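Local coordinates for delta-endotoxin CYTB (Bacillus thuringiensis serovar kyushuensis, PDB 1CBY), which kills larvae of dipteran insects, such as mosquitoes, by opening pores in the membranes of their midgut epithelial cells, at residues Gln176-Ala185 / Thr221-Ser229. Numbering follows the deposited sequence.
Sequences QNEDTGAVMA and TLVQALHSS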
loop_
_atom_site.group_PDB
_atom_site.type_symbol
_atom_site.label_atom_id
_atom_site.label_comp_id
_atom_site.label_asym_id
_atom_site.label_seq_id
_atom_site.Cartn_x
_atom_site.Cartn_y
_atom_site.Cartn_z
ATOM N N GLN A 176 4.220 15.342 -4.139
ATOM C CA GLN A 176 3.815 16.735 -4.256
ATOM C C GLN A 176 3.292 17.245 -2.917
ATOM O O GLN A 176 2.312 16.717 -2.383
ATOM C CB GLN A 176 2.734 16.872 -5.333
ATOM C CG GLN A 176 2.066 18.237 -5.429
ATOM C CD GLN A 176 0.915 18.414 -4.454
ATOM O OE1 GLN A 176 -0.029 17.625 -4.435
ATOM N NE2 GLN A 176 0.984 19.460 -3.653
ATOM N N ASN A 177 3.950 18.266 -2.378
ATOM C CA ASN A 177 3.548 18.854 -1.108
ATOM C C ASN A 177 4.156 20.241 -0.924
ATOM O O ASN A 177 4.692 20.824 -1.871
ATOM C CB ASN A 177 3.938 17.939 0.058
ATOM C CG ASN A 177 5.427 17.907 0.308
ATOM O OD1 ASN A 177 6.216 18.480 -0.445
ATOM N ND2 ASN A 177 5.822 17.248 1.381
ATOM N N GLU A 178 4.108 20.743 0.306
ATOM C CA GLU A 178 4.645 22.059 0.638
ATOM C C GLU A 178 6.112 22.188 0.231
ATOM O O GLU A 178 6.539 23.238 -0.249
ATOM C CB GLU A 178 4.511 22.337 2.140
ATOM C CG GLU A 178 3.110 22.135 2.718
ATOM C CD GLU A 178 2.777 20.668 2.978
ATOM O OE1 GLU A 178 3.548 19.997 3.698
ATOM O OE2 GLU A 178 1.748 20.185 2.459
ATOM N N ASP A 179 6.866 21.104 0.392
ATOM C CA ASP A 179 8.284 21.099 0.054
ATOM C C ASP A 179 8.558 21.208 -1.448
ATOM O O ASP A 179 9.513 21.864 -1.844
ATOM C CB ASP A 179 8.969 19.853 0.627
ATOM C CG ASP A 179 8.698 19.664 2.116
ATOM O OD1 ASP A 179 9.125 20.508 2.929
ATOM O OD2 ASP A 179 8.051 18.662 2.479
ATOM N N THR A 180 7.729 20.579 -2.283
ATOM C CA THR A 180 7.938 20.635 -3.735
ATOM C C THR A 180 7.598 21.997 -4.344
ATOM O O THR A 180 8.105 22.359 -5.406
ATOM C CB THR A 180 7.162 19.520 -4.491
ATOM O OG1 THR A 180 5.799 19.488 -4.051
ATOM C CG2 THR A 180 7.801 18.166 -4.253
ATOM N N GLY A 181 6.711 22.734 -3.688
ATOM C CA GLY A 181 6.348 24.050 -4.173
ATOM C C GLY A 181 5.504 24.109 -5.428
ATOM O O GLY A 181 4.354 23.664 -5.437
ATOM N N ALA A 182 6.080 24.670 -6.487
ATOM C CA ALA A 182 5.386 24.840 -7.762
ATOM C C ALA A 182 5.478 23.668 -8.736
ATOM O O ALA A 182 4.973 23.755 -9.859
ATOM C CB ALA A 182 5.866 26.114 -8.444
ATOM N N VAL A 183 6.129 22.584 -8.331
ATOM C CA VAL A 183 6.256 21.427 -9.206
ATOM C C VAL A 183 5.940 20.133 -8.485
ATOM O O VAL A 183 5.855 20.099 -7.254
ATOM C CB VAL A 183 7.681 21.296 -9.808
ATOM C CG1 VAL A 183 8.002 22.492 -10.688
ATOM C CG2 VAL A 183 8.714 21.128 -8.704
ATOM N N MET A 184 5.728 19.084 -9.276
ATOM C CA MET A 184 5.454 17.746 -8.773
ATOM C C MET A 184 6.672 16.931 -9.156
ATOM O O MET A 184 7.247 17.143 -10.224
ATOM C CB MET A 184 4.219 17.147 -9.445
ATOM C CG MET A 184 3.955 15.703 -9.042
ATOM S SD MET A 184 2.485 15.017 -9.794
ATOM C CE MET A 184 1.209 15.593 -8.669
ATOM N N ALA A 185 7.091 16.033 -8.279
ATOM C CA ALA A 185 8.251 15.199 -8.559
ATOM C C ALA A 185 7.824 13.765 -8.867
ATOM O O ALA A 185 7.036 13.174 -8.126
ATOM C CB ALA A 185 9.213 15.231 -7.381
ATOM N N THR A 221 14.552 11.509 -11.894
ATOM C CA THR A 221 13.565 12.350 -11.236
ATOM C C THR A 221 13.199 13.483 -12.173
ATOM O O THR A 221 14.069 14.179 -12.700
ATOM C CB THR A 221 14.097 12.927 -9.922
ATOM O OG1 THR A 221 14.686 11.875 -9.146
ATOM C CG2 THR A 221 12.959 13.554 -9.135
ATOM N N LEU A 222 11.904 13.649 -12.395
ATOM C CA LEU A 222 11.403 14.687 -13.276
ATOM C C LEU A 222 10.424 15.577 -12.521
ATOM O O LEU A 222 9.585 15.083 -11.763
ATOM C CB LEU A 222 10.701 14.040 -14.473
ATOM C CG LEU A 222 10.047 14.984 -15.478
ATOM C CD1 LEU A 222 10.546 14.664 -16.877
ATOM C CD2 LEU A 222 8.534 14.875 -15.390
ATOM N N VAL A 223 10.577 16.886 -12.666
ATOM C CA VAL A 223 9.667 17.818 -12.019
ATOM C C VAL A 223 8.845 18.485 -13.114
ATOM O O VAL A 223 9.369 18.798 -14.184
ATOM C CB VAL A 223 10.405 18.896 -11.177
ATOM C CG1 VAL A 223 11.116 18.247 -9.994
ATOM C CG2 VAL A 223 11.381 19.689 -12.043
ATOM N N GLN A 224 7.548 18.636 -12.873
ATOM C CA GLN A 224 6.650 19.271 -13.830
ATOM C C GLN A 224 5.818 20.317 -13.104
ATOM O O GLN A 224 5.397 20.101 -11.965
ATOM C CB GLN A 224 5.726 18.241 -14.466
ATOM C CG GLN A 224 4.692 18.853 -15.391
ATOM C CD GLN A 224 3.706 17.834 -15.905
ATOM O OE1 GLN A 224 3.079 17.114 -15.125
ATOM N NE2 GLN A 224 3.568 17.756 -17.221
ATOM N N ALA A 225 5.584 21.448 -13.759
ATOM C CA ALA A 225 4.807 22.527 -13.168
ATOM C C ALA A 225 3.463 21.993 -12.698
ATOM O O ALA A 225 2.820 21.210 -13.400
ATOM C CB ALA A 225 4.610 23.642 -14.178
ATOM N N LEU A 226 3.066 22.389 -11.496
ATOM C CA LEU A 226 1.811 21.947 -10.915
ATOM C C LEU A 226 0.612 22.289 -11.796
ATOM O O LEU A 226 0.493 23.408 -12.302
ATOM C CB LEU A 226 1.649 22.551 -9.522
ATOM C CG LEU A 226 1.535 21.557 -8.367
ATOM C CD1 LEU A 226 2.567 20.453 -8.507
ATOM C CD2 LEU A 226 1.691 22.297 -7.048
ATOM N N HIS A 227 -0.277 21.317 -11.968
ATOM C CA HIS A 227 -1.465 21.493 -12.791
ATOM C C HIS A 227 -2.679 20.910 -12.070
ATOM O O HIS A 227 -2.868 19.694 -12.027
ATOM C CB HIS A 227 -1.266 20.812 -14.146
ATOM C CG HIS A 227 -2.287 21.197 -15.163
ATOM N ND1 HIS A 227 -2.205 22.388 -15.842
ATOM C CD2 HIS A 227 -3.432 20.558 -15.510
ATOM C CE1 HIS A 227 -3.297 22.454 -16.579
ATOM N NE2 HIS A 227 -4.071 21.369 -16.413
ATOM N N SER A 228 -3.491 21.790 -11.497
ATOM C CA SER A 228 -4.678 21.388 -10.752
ATOM C C SER A 228 -5.792 20.877 -11.656
ATOM O O SER A 228 -5.980 21.387 -12.756
ATOM C CB SER A 228 -5.178 22.567 -9.915
ATOM O OG SER A 228 -6.303 22.214 -9.130
ATOM N N SER A 229 -6.537 19.884 -11.174
ATOM C CA SER A 229 -7.646 19.301 -11.924
ATOM C C SER A 229 -8.701 18.684 -11.012
ATOM O O SER A 229 -8.392 17.833 -10.175
ATOM C CB SER A 229 -7.145 18.234 -12.895
ATOM O OG SER A 229 -8.239 17.548 -13.490
#
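Met184 and Gln224 face each other as a hydrogen-bonded antiparallel pair where the start of strand 183-195 lies against the end of strand 210-225, inside the toxin's sheet. Met184 N gives its hydrogen to Gln224 O at 2.9 Å, and Gln224 N returns one to Met184 O at 3.1 Å. A third backbone bond continues the pairing just past the strand end: Leu226 N donates to Ala182 O over 2.9 Å, nearly straight at 165° but with the donor tilted well off the carbonyl plane. Each of the three acceptors is also met by a CA-H, from Val183 at Gln224 O, Val223 at Met184 O and Ala225 at Ala182 O.

Leu226, one residue beyond the strand, sends its branched end against the backbone of Gly181-Met184; two methyls let it meet both Gly181 O, through CD2, and Met184 CB, 3.8 Å from CD1. Met184 starts extended, CG anti to the backbone N (chi1 175°), and beyond CB its chain leads away from this segment. Beta-branched Val183 and Val223, well suited to strands, meet at an angle, CG2 of Val183 3.7 Å from CB of Val223.

The type II' turn Thr180-Val183 brings the chain into the strand, and Gly181 supplies its positive phi. Before it, Asn177 suits its place because its side-chain OD1 can accept from Thr180 N, an Asx motif, while Thr180 OG1 takes the hydrogen of Asn177 N at 2.8 Å.

Polar ends find partners beyond the pair: Gln176 OE1 with Gln50 N, Gln224 OE1 with Gln56 NE2, Gln224 NE2 with Pro88 O, Thr221 OG1 with Val121 O. The chain runs on to Ser228, the C-terminal stop of protoxin processing. Helix 54-63 packs on Met184 and Gln224 through Leu60; strand 165-175 flanks strand 183-195, and strand 90-102 flanks strand 210-225.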